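Local coordinates for extracellular solute-binding protein, family 1 (Bifidobacterium longum subsp. infantis, PDB 6FTH), which probably binds human milk oligosaccharides outside the cell and hands them to an ABC transporter for import, at residues 90-95 against 336-341; 118-123 against 138-143; 155-160 against 312-317. All blocks are in the same frame, centred on the assembly; numbering follows the deposited sequence.

Interaction 1. Residues 90-95 against 336-341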
ATOM      1  N   ALA A  90      -8.705  10.152  -8.617  1.00 13.91           N
ATOM      2  CA  ALA A  90      -8.204  10.482  -9.942  1.00 17.04           C
ATOM      3  C   ALA A  90      -6.827  11.124  -9.926  1.00 19.35           C
ATOM      4  O   ALA A  90      -5.946  10.689 -10.689  1.00 18.50           O
ATOM      5  CB  ALA A  90      -9.215  11.401 -10.644  1.00 17.13           C
ATOM      6  N   PHE A  91      -6.620  12.147  -9.098  1.00 15.55           N
ATOM      7  CA  PHE A  91      -5.420  12.980  -9.137  1.00 17.55           C
ATOM      8  C   PHE A  91      -4.672  12.970  -7.811  1.00 17.77           C
ATOM      9  O   PHE A  91      -5.249  13.231  -6.746  1.00 16.02           O
ATOM     10  CB  PHE A  91      -5.771  14.415  -9.520  1.00 16.22           C
ATOM     11  CG  PHE A  91      -6.470  14.517 -10.843  1.00 16.93           C
ATOM     12  CD1 PHE A  91      -5.805  14.193 -12.007  1.00 16.53           C
ATOM     13  CD2 PHE A  91      -7.770  14.961 -10.928  1.00 17.40           C
ATOM     14  CE1 PHE A  91      -6.459  14.258 -13.229  1.00 16.87           C
ATOM     15  CE2 PHE A  91      -8.419  15.041 -12.146  1.00 19.69           C
ATOM     16  CZ  PHE A  91      -7.749  14.701 -13.299  1.00 16.34           C
ATOM     17  N   PHE A  92      -3.388  12.670  -7.888  1.00 17.54           N
ATOM     18  CA  PHE A  92      -2.508  12.752  -6.743  1.00 18.55           C
ATOM     19  C   PHE A  92      -1.922  14.146  -6.647  1.00 18.76           C
ATOM     20  O   PHE A  92      -1.922  14.906  -7.629  1.00 18.76           O
ATOM     21  CB  PHE A  92      -1.367  11.755  -6.900  1.00 16.93           C
ATOM     22  CG  PHE A  92      -1.773  10.345  -6.679  1.00 18.43           C
ATOM     23  CD1 PHE A  92      -2.274   9.583  -7.720  1.00 20.31           C
ATOM     24  CD2 PHE A  92      -1.685   9.772  -5.420  1.00 19.38           C
ATOM     25  CE1 PHE A  92      -2.670   8.273  -7.505  1.00 20.72           C
ATOM     26  CE2 PHE A  92      -2.084   8.453  -5.208  1.00 18.81           C
ATOM     27  CZ  PHE A  92      -2.576   7.718  -6.245  1.00 19.13           C
ATOM     28  N   PRO A  93      -1.388  14.513  -5.482  1.00 16.87           N
ATOM     29  CA  PRO A  93      -0.745  15.824  -5.370  1.00 19.67           C
ATOM     30  C   PRO A  93       0.305  16.056  -6.441  1.00 22.41           C
ATOM     31  O   PRO A  93       0.373  17.156  -6.993  1.00 20.05           O
ATOM     32  CB  PRO A  93      -0.142  15.784  -3.961  1.00 18.90           C
ATOM     33  CG  PRO A  93      -1.102  14.894  -3.182  1.00 21.01           C
ATOM     34  CD  PRO A  93      -1.510  13.831  -4.179  1.00 19.77           C
ATOM     35  N   ALA A  94       1.106  15.038  -6.760  1.00 21.27           N
ATOM     36  CA  ALA A  94       2.131  15.206  -7.792  1.00 25.84           C
ATOM     37  C   ALA A  94       1.515  15.583  -9.138  1.00 26.28           C
ATOM     38  O   ALA A  94       2.108  16.354  -9.900  1.00 26.44           O
ATOM     39  CB  ALA A  94       2.951  13.923  -7.927  1.00 23.86           C
ATOM     40  N   ASN A  95       0.334  15.034  -9.461  1.00 22.73           N
ATOM     41  CA  ASN A  95      -0.313  15.368 -10.732  1.00 23.66           C
ATOM     42  C   ASN A  95      -0.755  16.827 -10.761  1.00 24.16           C
ATOM     43  O   ASN A  95      -0.559  17.526 -11.761  1.00 25.29           O
ATOM     44  CB  ASN A  95      -1.530  14.472 -10.971  1.00 21.84           C
ATOM     45  CG  ASN A  95      -1.197  12.992 -10.993  1.00 27.66           C
ATOM     46  OD1 ASN A  95      -1.889  12.175 -10.368  1.00 21.66           O
ATOM     47  ND2 ASN A  95      -0.152  12.627 -11.727  1.00 29.10           N
ATOM     48  N   PHE A 336      -4.118   5.714   4.836  1.00 12.42           N
ATOM     49  CA  PHE A 336      -4.379   6.907   4.038  1.00 11.43           C
ATOM     50  C   PHE A 336      -4.110   6.692   2.554  1.00 13.90           C
ATOM     51  O   PHE A 336      -3.204   5.960   2.156  1.00 12.64           O
ATOM     52  CB  PHE A 336      -3.474   8.070   4.460  1.00 12.33           C
ATOM     53  CG  PHE A 336      -3.589   8.462   5.907  1.00 12.05           C
ATOM     54  CD1 PHE A 336      -4.812   8.578   6.531  1.00 15.88           C
ATOM     55  CD2 PHE A 336      -2.459   8.724   6.645  1.00 19.82           C
ATOM     56  CE1 PHE A 336      -4.901   8.948   7.878  1.00 17.11           C
ATOM     57  CE2 PHE A 336      -2.553   9.085   7.986  1.00 21.77           C
ATOM     58  CZ  PHE A 336      -3.770   9.175   8.598  1.00 15.41           C
ATOM     59  N   GLU A 337      -4.885   7.405   1.734  1.00 12.75           N
ATOM     60  CA  GLU A 337      -4.658   7.526   0.303  1.00 14.38           C
ATOM     61  C   GLU A 337      -4.729   9.003  -0.049  1.00 16.76           C
ATOM     62  O   GLU A 337      -5.462   9.769   0.578  1.00 14.81           O
ATOM     63  CB  GLU A 337      -5.703   6.720  -0.501  1.00 15.26           C
ATOM     64  CG  GLU A 337      -5.655   5.212  -0.247  1.00 16.90           C
ATOM     65  CD  GLU A 337      -4.396   4.548  -0.821  1.00 22.40           C
ATOM     66  OE1 GLU A 337      -3.793   5.081  -1.782  1.00 21.25           O
ATOM     67  OE2 GLU A 337      -4.015   3.484  -0.297  1.00 27.02           O
ATOM     68  N   ALA A 338      -3.956   9.410  -1.059  1.00 14.85           N
ATOM     69  CA  ALA A 338      -3.695  10.826  -1.297  1.00 13.34           C
ATOM     70  C   ALA A 338      -4.430  11.431  -2.488  1.00 14.79           C
ATOM     71  O   ALA A 338      -4.200  12.604  -2.792  1.00 15.67           O
ATOM     72  CB  ALA A 338      -2.200  11.030  -1.508  1.00 15.46           C
ATOM     73  N   ASP A 339      -5.311  10.686  -3.152  1.00 14.78           N
ATOM     74  CA  ASP A 339      -5.868  11.087  -4.438  1.00 15.61           C
ATOM     75  C   ASP A 339      -7.392  11.152  -4.425  1.00 14.46           C
ATOM     76  O   ASP A 339      -8.040  10.799  -5.405  1.00 15.56           O
ATOM     77  CB  ASP A 339      -5.421  10.114  -5.529  1.00 15.07           C
ATOM     78  CG  ASP A 339      -6.015   8.729  -5.368  1.00 17.65           C
ATOM     79  OD1 ASP A 339      -6.215   8.260  -4.226  1.00 15.83           O
ATOM     80  OD2 ASP A 339      -6.284   8.076  -6.388  1.00 17.43           O
ATOM     81  N   ARG A 340      -8.002  11.625  -3.352  1.00 11.73           N
ATOM     82  CA  ARG A 340      -9.410  11.308  -3.138  1.00 11.25           C
ATOM     83  C   ARG A 340     -10.407  12.449  -3.357  1.00 13.36           C
ATOM     84  O   ARG A 340     -11.617  12.209  -3.302  1.00 15.23           O
ATOM     85  CB  ARG A 340      -9.569  10.608  -1.788  1.00 13.03           C
ATOM     86  CG  ARG A 340      -8.767   9.311  -1.738  1.00 12.25           C
ATOM     87  CD  ARG A 340      -9.362   8.279  -2.694  1.00 13.25           C
ATOM     88  NE  ARG A 340      -8.522   7.115  -2.959  1.00 15.35           N
ATOM     89  CZ  ARG A 340      -8.601   5.966  -2.299  1.00 13.77           C
ATOM     90  NH1 ARG A 340      -9.427   5.811  -1.256  1.00 12.83           N
ATOM     91  NH2 ARG A 340      -7.813   4.952  -2.668  1.00 16.88           N
ATOM     92  N   PHE A 341      -9.959  13.666  -3.630  1.00 11.86           N
ATOM     93  CA  PHE A 341     -10.883  14.727  -4.026  1.00 15.05           C
ATOM     94  C   PHE A 341     -10.113  15.894  -4.607  1.00 13.91           C
ATOM     95  O   PHE A 341      -9.251  16.466  -3.927  1.00 14.10           O
ATOM     96  CB  PHE A 341     -11.683  15.229  -2.811  1.00 14.99           C
ATOM     97  CG  PHE A 341     -12.761  16.238  -3.151  1.00 14.93           C
ATOM     98  CD1 PHE A 341     -12.447  17.572  -3.389  1.00 15.60           C
ATOM     99  CD2 PHE A 341     -14.092  15.850  -3.219  1.00 15.81           C
ATOM    100  CE1 PHE A 341     -13.439  18.499  -3.701  1.00 19.43           C
ATOM    101  CE2 PHE A 341     -15.089  16.773  -3.541  1.00 18.40           C
ATOM    102  CZ  PHE A 341     -14.752  18.091  -3.798  1.00 17.58           C
TER
HETATM  103  O   HOH W   1      -9.135  12.832  -7.410  1.00 15.64           O
HETATM  104  O   HOH W   2      -7.553  14.146  -5.556  1.00 14.27           O
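D339 lies flat against the ring of F92: its CB sits 3.5 Å from the ring centroid, a CH-pi contact over the middle of one face. With CG lodged between backbone N and carbonyl carbon (chi1 68°), the carboxylate of D339 folds over the CZ side of the same face, its plane only 13° from that of the ring. OD1 of D339 is met from above the carboxylate plane by NE of R340, a salt bridge of 2.9 Å, while OD2 is hydrogen-bonded to ND1 of H89. The backbone is close here as well, D339 CA making a CA-H...O contact of 3.2 Å with F91 O. Beside this tight stack the joint is looser and wetter. A90 N reaches D339 O by a weak, bent bond of 3.3 Å (122°), and one water takes the same N-H and donates to the same oxygen; a second water donates to F91 O and weakly accepts from F341 N. F92 itself is exposed, A338 CB approaching its CD2 obliquely at 4.1 Å. F92, the N-cap residue of helix 93-98, gives its N-H to N95 OD1, and P93 of that helix packs its CD on A338 CB. The chain turns at A338 and again at R340 as it passes from strand 336-337 into 339-343, with L129 of helix 124-130 against A338 and strand 140-143 alongside, where R340 and F341 both face L140 in a classic beta bulge.

Interaction 2. Residues 118-123 against 138-143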
ATOM      1  N   GLN A 118     -12.051  18.728  10.653  1.00 17.83           N
ATOM      2  CA  GLN A 118     -12.047  17.808  11.782  1.00 18.95           C
ATOM      3  C   GLN A 118     -11.178  16.592  11.482  1.00 16.31           C
ATOM      4  O   GLN A 118     -10.414  16.128  12.342  1.00 16.06           O
ATOM      5  CB  GLN A 118     -13.482  17.394  12.110  1.00 19.54           C
ATOM      6  CG  GLN A 118     -13.600  16.584  13.348  1.00 21.38           C
ATOM      7  CD  GLN A 118     -13.349  17.407  14.582  1.00 27.35           C
ATOM      8  OE1 GLN A 118     -13.549  18.624  14.573  1.00 28.32           O
ATOM      9  NE2 GLN A 118     -12.899  16.761  15.640  1.00 24.87           N
ATOM     10  N   PHE A 119     -11.278  16.071  10.256  1.00 15.36           N
ATOM     11  CA  PHE A 119     -10.379  15.007   9.815  1.00 15.32           C
ATOM     12  C   PHE A 119      -8.927  15.405  10.074  1.00 14.77           C
ATOM     13  O   PHE A 119      -8.171  14.662  10.710  1.00 14.65           O
ATOM     14  CB  PHE A 119     -10.670  14.755   8.322  1.00 13.06           C
ATOM     15  CG  PHE A 119      -9.794  13.714   7.625  1.00 11.71           C
ATOM     16  CD1 PHE A 119      -9.054  12.761   8.297  1.00 15.05           C
ATOM     17  CD2 PHE A 119      -9.731  13.736   6.236  1.00 12.69           C
ATOM     18  CE1 PHE A 119      -8.276  11.841   7.604  1.00 14.69           C
ATOM     19  CE2 PHE A 119      -8.973  12.806   5.539  1.00 12.08           C
ATOM     20  CZ  PHE A 119      -8.243  11.867   6.227  1.00 12.59           C
ATOM     21  N   PHE A 120      -8.547  16.599   9.627  1.00 15.33           N
ATOM     22  CA  PHE A 120      -7.166  17.048   9.753  1.00 14.36           C
ATOM     23  C   PHE A 120      -6.773  17.325  11.197  1.00 17.83           C
ATOM     24  O   PHE A 120      -5.603  17.152  11.545  1.00 18.72           O
ATOM     25  CB  PHE A 120      -6.950  18.301   8.898  1.00 15.12           C
ATOM     26  CG  PHE A 120      -7.015  18.060   7.412  1.00 15.59           C
ATOM     27  CD1 PHE A 120      -7.044  16.767   6.866  1.00 14.52           C
ATOM     28  CD2 PHE A 120      -7.019  19.137   6.544  1.00 18.16           C
ATOM     29  CE1 PHE A 120      -7.067  16.578   5.488  1.00 15.83           C
ATOM     30  CE2 PHE A 120      -7.039  18.947   5.170  1.00 19.04           C
ATOM     31  CZ  PHE A 120      -7.081  17.670   4.645  1.00 18.87           C
ATOM     32  N   LYS A 121      -7.718  17.765  12.035  1.00 19.39           N
ATOM     33  CA  LYS A 121      -7.437  17.939  13.459  1.00 18.77           C
ATOM     34  C   LYS A 121      -7.104  16.609  14.115  1.00 19.60           C
ATOM     35  O   LYS A 121      -6.132  16.497  14.872  1.00 22.79           O
ATOM     36  CB  LYS A 121      -8.638  18.555  14.176  1.00 20.55           C
ATOM     37  CG  LYS A 121      -8.416  18.738  15.708  1.00 29.81           C
ATOM     38  CD  LYS A 121      -9.624  19.368  16.400  1.00 34.49           C
ATOM     39  CE  LYS A 121      -9.313  19.783  17.854  1.00 33.22           C
ATOM     40  NZ  LYS A 121      -8.780  18.658  18.665  1.00 42.55           N
ATOM     41  N   GLU A 122      -7.930  15.582  13.849  1.00 17.97           N
ATOM     42  CA  GLU A 122      -7.737  14.280  14.467  1.00 19.35           C
ATOM     43  C   GLU A 122      -6.595  13.498  13.837  1.00 16.96           C
ATOM     44  O   GLU A 122      -5.962  12.685  14.519  1.00 19.28           O
ATOM     45  CB  GLU A 122      -9.044  13.477  14.398  1.00 19.13           C
ATOM     46  CG  GLU A 122     -10.229  14.164  15.111  1.00 21.04           C
ATOM     47  CD  GLU A 122     -11.460  13.268  15.356  1.00 20.49           C
ATOM     48  OE1 GLU A 122     -11.317  12.025  15.408  1.00 20.84           O
ATOM     49  OE2 GLU A 122     -12.574  13.821  15.510  1.00 23.42           O
ATOM     50  N   LYS A 123      -6.327  13.709  12.541  1.00 15.98           N
ATOM     51  CA  LYS A 123      -5.296  12.980  11.802  1.00 17.08           C
ATOM     52  C   LYS A 123      -4.408  13.957  11.032  1.00 15.87           C
ATOM     53  O   LYS A 123      -4.448  14.016   9.797  1.00 16.99           O
ATOM     54  CB  LYS A 123      -5.958  11.968  10.868  1.00 17.14           C
ATOM     55  CG  LYS A 123      -6.790  10.944  11.657  1.00 17.27           C
ATOM     56  CD  LYS A 123      -7.463   9.903  10.785  1.00 15.18           C
ATOM     57  CE  LYS A 123      -8.195   8.878  11.655  1.00 16.62           C
ATOM     58  NZ  LYS A 123      -7.243   7.985  12.353  1.00 16.11           N
ATOM     59  N   TYR A 138      -4.075  20.492  -3.305  1.00 15.61           N
ATOM     60  CA  TYR A 138      -4.944  20.327  -4.467  1.00 18.12           C
ATOM     61  C   TYR A 138      -5.715  19.016  -4.457  1.00 17.54           C
ATOM     62  O   TYR A 138      -6.513  18.764  -5.377  1.00 16.25           O
ATOM     63  CB  TYR A 138      -4.129  20.425  -5.761  1.00 18.06           C
ATOM     64  CG  TYR A 138      -3.399  21.733  -5.863  1.00 20.10           C
ATOM     65  CD1 TYR A 138      -4.081  22.899  -6.163  1.00 21.48           C
ATOM     66  CD2 TYR A 138      -2.029  21.802  -5.642  1.00 23.81           C
ATOM     67  CE1 TYR A 138      -3.429  24.110  -6.242  1.00 26.13           C
ATOM     68  CE2 TYR A 138      -1.356  23.017  -5.729  1.00 30.43           C
ATOM     69  CZ  TYR A 138      -2.070  24.164  -6.026  1.00 30.61           C
ATOM     70  OH  TYR A 138      -1.423  25.375  -6.110  1.00 33.51           O
ATOM     71  N   ALA A 139      -5.494  18.178  -3.455  1.00 16.18           N
ATOM     72  CA  ALA A 139      -6.173  16.901  -3.334  1.00 16.38           C
ATOM     73  C   ALA A 139      -6.482  16.679  -1.868  1.00 16.10           C
ATOM     74  O   ALA A 139      -5.715  17.103  -0.995  1.00 17.09           O
ATOM     75  CB  ALA A 139      -5.289  15.753  -3.821  1.00 15.29           C
ATOM     76  N   LEU A 140      -7.624  16.060  -1.602  1.00 13.51           N
ATOM     77  CA  LEU A 140      -7.888  15.610  -0.245  1.00 12.22           C
ATOM     78  C   LEU A 140      -7.510  14.145  -0.095  1.00 14.19           C
ATOM     79  O   LEU A 140      -7.694  13.355  -1.028  1.00 13.32           O
ATOM     80  CB  LEU A 140      -9.372  15.732   0.123  1.00 14.84           C
ATOM     81  CG  LEU A 140     -10.005  17.121   0.006  1.00 13.96           C
ATOM     82  CD1 LEU A 140     -11.453  17.109   0.468  1.00 15.20           C
ATOM     83  CD2 LEU A 140      -9.216  18.137   0.834  1.00 16.85           C
ATOM     84  N   PRO A 141      -6.985  13.758   1.057  1.00 13.65           N
ATOM     85  CA  PRO A 141      -6.745  12.341   1.324  1.00 12.52           C
ATOM     86  C   PRO A 141      -7.998  11.660   1.862  1.00 13.52           C
ATOM     87  O   PRO A 141      -9.009  12.299   2.151  1.00 13.51           O
ATOM     88  CB  PRO A 141      -5.672  12.402   2.417  1.00 12.51           C
ATOM     89  CG  PRO A 141      -6.045  13.627   3.195  1.00 12.58           C
ATOM     90  CD  PRO A 141      -6.615  14.604   2.210  1.00 13.40           C
ATOM     91  N   SER A 142      -7.902  10.338   2.012  1.00 13.45           N
ATOM     92  CA  SER A 142      -8.898   9.560   2.745  1.00 12.37           C
ATOM     93  C   SER A 142      -8.218   8.792   3.873  1.00 11.95           C
ATOM     94  O   SER A 142      -6.998   8.597   3.861  1.00 12.68           O
ATOM     95  CB  SER A 142      -9.573   8.529   1.826  1.00 14.48           C
ATOM     96  OG  SER A 142      -8.588   7.669   1.237  1.00 15.44           O
ATOM     97  N   SER A 143      -9.032   8.339   4.839  1.00 11.31           N
ATOM     98  CA  SER A 143      -8.588   7.415   5.881  1.00 11.51           C
ATOM     99  C   SER A 143      -9.632   6.334   6.081  1.00 11.73           C
ATOM    100  O   SER A 143     -10.781   6.642   6.406  1.00 11.09           O
ATOM    101  CB  SER A 143      -8.373   8.136   7.215  1.00 11.42           C
ATOM    102  OG  SER A 143      -8.400   7.215   8.298  1.00 13.01           O
TER
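P141 meets two aromatic rings of helix 114-122. Its CG lies 3.8 Å from F119 CE2, and its CD 3.9 Å from F120 CE1, near the plane of the F120 ring and at its edge. F119 also brings CE2 to within 3.4 Å of P141 O, again at a ring edge, and sets CE1 3.7 Å from S143 CB, so one ring spans two strand residues that face the helix. This reach follows from the first torsion of F119, which carries CG opposite the backbone N (chi1 177°) and sends the ring across to the strand. An alanine in place of F119 is likely to open a gap between P141 and S143 and leave W412, which stacks on the phenylalanine ring, without its mate. Farther out, the methylenes CD and CE of K123 run by S143, CE 3.8 Å from S143 OG, before its NZ forms salt bridges with E335 and D415; S143 OG is hydrogen-bonded to E335 too. The oxygen of P141 is held by the hydroxyl of Y361, and A126 of helix 124-130 touches both F119 and P141. The whole is helix-on-strand packing, helix 118-122 and strand 140-143 running 64° apart with axes 10.6 Å from each other, in the alpha/beta architecture of a periplasmic-type binding protein.

Interaction 3. Residues 155-160 against 312-317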
ATOM      1  N   MET A 155       5.070 -11.372   6.863  1.00  9.97           N
ATOM      2  CA  MET A 155       5.736 -12.628   6.551  1.00 12.07           C
ATOM      3  C   MET A 155       4.981 -13.730   7.278  1.00 11.93           C
ATOM      4  O   MET A 155       4.878 -13.704   8.506  1.00 12.62           O
ATOM      5  CB  MET A 155       7.190 -12.578   7.025  1.00 14.03           C
ATOM      6  CG  MET A 155       7.996 -13.809   6.698  1.00 14.03           C
ATOM      7  SD  MET A 155       9.694 -13.590   7.269  1.00 14.10           S
ATOM      8  CE  MET A 155      10.495 -15.065   6.619  1.00 18.07           C
ATOM      9  N   PHE A 156       4.461 -14.693   6.524  1.00 11.31           N
ATOM     10  CA  PHE A 156       3.687 -15.799   7.079  1.00 11.03           C
ATOM     11  C   PHE A 156       4.490 -17.092   7.065  1.00 12.33           C
ATOM     12  O   PHE A 156       5.301 -17.338   6.165  1.00 13.00           O
ATOM     13  CB  PHE A 156       2.399 -15.997   6.276  1.00 12.35           C
ATOM     14  CG  PHE A 156       1.507 -14.789   6.267  1.00 10.47           C
ATOM     15  CD1 PHE A 156       1.052 -14.249   7.451  1.00 12.72           C
ATOM     16  CD2 PHE A 156       1.142 -14.181   5.076  1.00 14.55           C
ATOM     17  CE1 PHE A 156       0.219 -13.121   7.452  1.00 12.82           C
ATOM     18  CE2 PHE A 156       0.320 -13.059   5.071  1.00 13.89           C
ATOM     19  CZ  PHE A 156      -0.123 -12.518   6.266  1.00 12.30           C
ATOM     20  N   ILE A 157       4.235 -17.943   8.061  1.00 11.58           N
ATOM     21  CA  ILE A 157       4.810 -19.283   8.093  1.00 11.18           C
ATOM     22  C   ILE A 157       3.726 -20.285   8.464  1.00 14.89           C
ATOM     23  O   ILE A 157       2.772 -19.961   9.181  1.00 14.20           O
ATOM     24  CB  ILE A 157       6.020 -19.367   9.035  1.00 12.60           C
ATOM     25  CG1 ILE A 157       6.830 -20.648   8.816  1.00 13.17           C
ATOM     26  CG2 ILE A 157       5.613 -19.238  10.472  1.00 13.71           C
ATOM     27  CD1 ILE A 157       8.242 -20.489   9.299  1.00 12.55           C
ATOM     28  N   ASN A 158       3.877 -21.509   7.952  1.00 12.21           N
ATOM     29  CA  ASN A 158       2.965 -22.610   8.264  1.00 13.95           C
ATOM     30  C   ASN A 158       3.353 -23.154   9.631  1.00 12.59           C
ATOM     31  O   ASN A 158       4.306 -23.930   9.770  1.00 14.34           O
ATOM     32  CB  ASN A 158       2.987 -23.687   7.187  1.00 12.88           C
ATOM     33  CG  ASN A 158       1.864 -24.664   7.391  1.00 13.43           C
ATOM     34  OD1 ASN A 158       1.623 -25.078   8.531  1.00 16.16           O
ATOM     35  ND2 ASN A 158       1.123 -24.949   6.342  1.00 14.18           N
ATOM     36  N   LYS A 159       2.637 -22.677  10.657  1.00 13.40           N
ATOM     37  CA  LYS A 159       2.858 -23.100  12.027  1.00 14.20           C
ATOM     38  C   LYS A 159       2.464 -24.566  12.239  1.00 14.21           C
ATOM     39  O   LYS A 159       3.071 -25.251  13.073  1.00 15.50           O
ATOM     40  CB  LYS A 159       2.069 -22.175  12.968  1.00 16.69           C
ATOM     41  CG  LYS A 159       2.315 -22.409  14.466  1.00 18.42           C
ATOM     42  CD  LYS A 159       3.778 -22.269  14.855  1.00 21.96           C
ATOM     43  CE  LYS A 159       3.976 -22.024  16.342  1.00 26.01           C
ATOM     44  NZ  LYS A 159       3.290 -23.073  17.177  1.00 25.96           N
ATOM     45  N   THR A 160       1.450 -25.055  11.522  1.00 15.48           N
ATOM     46  CA  THR A 160       1.112 -26.475  11.610  1.00 14.88           C
ATOM     47  C   THR A 160       2.307 -27.326  11.204  1.00 15.73           C
ATOM     48  O   THR A 160       2.621 -28.327  11.852  1.00 16.24           O
ATOM     49  CB  THR A 160      -0.085 -26.773  10.713  1.00 17.54           C
ATOM     50  OG1 THR A 160      -1.223 -26.059  11.209  1.00 18.52           O
ATOM     51  CG2 THR A 160      -0.398 -28.280  10.675  1.00 19.88           C
ATOM     52  N   ILE A 312       0.646 -18.340  10.545  1.00 13.91           N
ATOM     53  CA  ILE A 312       0.763 -17.195  11.438  1.00 13.41           C
ATOM     54  C   ILE A 312       1.705 -16.159  10.839  1.00 11.91           C
ATOM     55  O   ILE A 312       2.610 -16.498  10.050  1.00 12.59           O
ATOM     56  CB  ILE A 312       1.256 -17.598  12.835  1.00 13.58           C
ATOM     57  CG1 ILE A 312       2.697 -18.128  12.780  1.00 15.70           C
ATOM     58  CG2 ILE A 312       0.301 -18.648  13.433  1.00 13.86           C
ATOM     59  CD1 ILE A 312       3.320 -18.428  14.139  1.00 15.82           C
ATOM     60  N   PRO A 313       1.547 -14.888  11.208  1.00 12.19           N
ATOM     61  CA  PRO A 313       2.550 -13.881  10.858  1.00 11.94           C
ATOM     62  C   PRO A 313       3.671 -13.989  11.868  1.00 12.32           C
ATOM     63  O   PRO A 313       3.421 -14.116  13.072  1.00 14.65           O
ATOM     64  CB  PRO A 313       1.793 -12.555  11.044  1.00 12.47           C
ATOM     65  CG  PRO A 313       0.390 -12.929  11.597  1.00 13.33           C
ATOM     66  CD  PRO A 313       0.504 -14.335  12.079  1.00 12.36           C
ATOM     67  N   ILE A 314       4.906 -13.938  11.381  1.00 12.31           N
ATOM     68  CA  ILE A 314       6.056 -13.938  12.281  1.00 13.54           C
ATOM     69  C   ILE A 314       6.913 -12.691  12.147  1.00 12.12           C
ATOM     70  O   ILE A 314       7.059 -12.135  11.045  1.00 11.24           O
ATOM     71  CB  ILE A 314       6.961 -15.163  12.086  1.00 12.72           C
ATOM     72  CG1 ILE A 314       7.444 -15.260  10.644  1.00 12.79           C
ATOM     73  CG2 ILE A 314       6.237 -16.414  12.558  1.00 15.02           C
ATOM     74  CD1 ILE A 314       8.567 -16.275  10.447  1.00 15.82           C
ATOM     75  N   PRO A 315       7.547 -12.265  13.231  1.00  9.97           N
ATOM     76  CA  PRO A 315       8.597 -11.255  13.097  1.00 10.83           C
ATOM     77  C   PRO A 315       9.648 -11.744  12.105  1.00 11.30           C
ATOM     78  O   PRO A 315       9.915 -12.947  11.989  1.00 12.49           O
ATOM     79  CB  PRO A 315       9.173 -11.172  14.508  1.00 11.19           C
ATOM     80  CG  PRO A 315       8.035 -11.682  15.419  1.00 12.88           C
ATOM     81  CD  PRO A 315       7.399 -12.739  14.624  1.00 11.49           C
ATOM     82  N   VAL A 316      10.272 -10.817  11.389  1.00  9.93           N
ATOM     83  CA  VAL A 316      11.231 -11.264  10.374  1.00 10.08           C
ATOM     84  C   VAL A 316      12.482 -11.806  11.059  1.00 11.20           C
ATOM     85  O   VAL A 316      12.944 -11.220  12.045  1.00 11.19           O
ATOM     86  CB  VAL A 316      11.574 -10.128   9.405  1.00 10.48           C
ATOM     87  CG1 VAL A 316      12.492  -9.051  10.047  1.00 11.49           C
ATOM     88  CG2 VAL A 316      12.208 -10.685   8.108  1.00 11.76           C
ATOM     89  N   PRO A 317      13.056 -12.914  10.598  1.00 11.63           N
ATOM     90  CA  PRO A 317      14.333 -13.369  11.164  1.00 12.46           C
ATOM     91  C   PRO A 317      15.458 -12.366  10.930  1.00 11.78           C
ATOM     92  O   PRO A 317      15.521 -11.704   9.886  1.00 14.75           O
ATOM     93  CB  PRO A 317      14.592 -14.691  10.426  1.00 13.97           C
ATOM     94  CG  PRO A 317      13.197 -15.190  10.093  1.00 12.39           C
ATOM     95  CD  PRO A 317      12.475 -13.913   9.674  1.00 12.09           C
TER
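Strands 154-158 and 311-313 pair antiparallel, F156 facing P313 as a non-hydrogen-bonded pair and I157 facing I312 as a hydrogen-bonded one, with three nearly straight backbone bonds of 2.9 to 3.0 Å: I157 N to I312 O, I312 N to I157 O and I314 N to M155 O. CA-H...O contacts from F156 to I312 O and from P313 to M155 O fill in between them. I157 and I312 share one face of the sheet and lie side by side; the CG2 methyl of I157 meets I312 CG1 and, more closely, I314 CG2 at 3.6 Å. On the other face the F156 ring turns an edge to the I312-P313 peptide, and its CE1 is 4.0 Å from P313 CB. M155 is stretched out, its first torsion turned fully away from the amide nitrogen (chi1 -177°) and the rest of the chain extended, which brings SD to P317 CD at 3.7 Å, the two side chains meeting tip to tip. V316 CG2 comes up to the same sulfur, the valine side chain lying almost at a right angle to the methionine chain. At the far end, the methylenes of K159 rest on I312 CD1, while its NZ forms a salt bridge with D163. Strand 311-313 is an outermost strand of a four-stranded sheet, with 292-297 on the other flank of 154-158; helix 173-185 packs on M155 and I157, and helix 300-304 on F156 and P313.

How the interactions relate
Interactions 1 and 2 are neighbours, their centres about 12 Å apart, and both reach the two-stranded sheet of 140-143 and 336-337: backbone bonds probably join E337 O to S142 N and F341 O to L140 N. Interaction 3 lies on the opposite side of the chain's centre, about 34 Å from either by centres, and holds another sheet. Along the chain, interactions 2 and 3 follow one another inside the loop that interaction 1 closes. The chemistry differs with place: 118-123 against 138-143 is a buried helix-to-strand contact of aromatic rings, 155-160 against 312-317 a buried strand pairing with backbone bonds, and 90-95 against 336-341 a partly buried junction where a ring-on-carboxylate stack meets bridging waters.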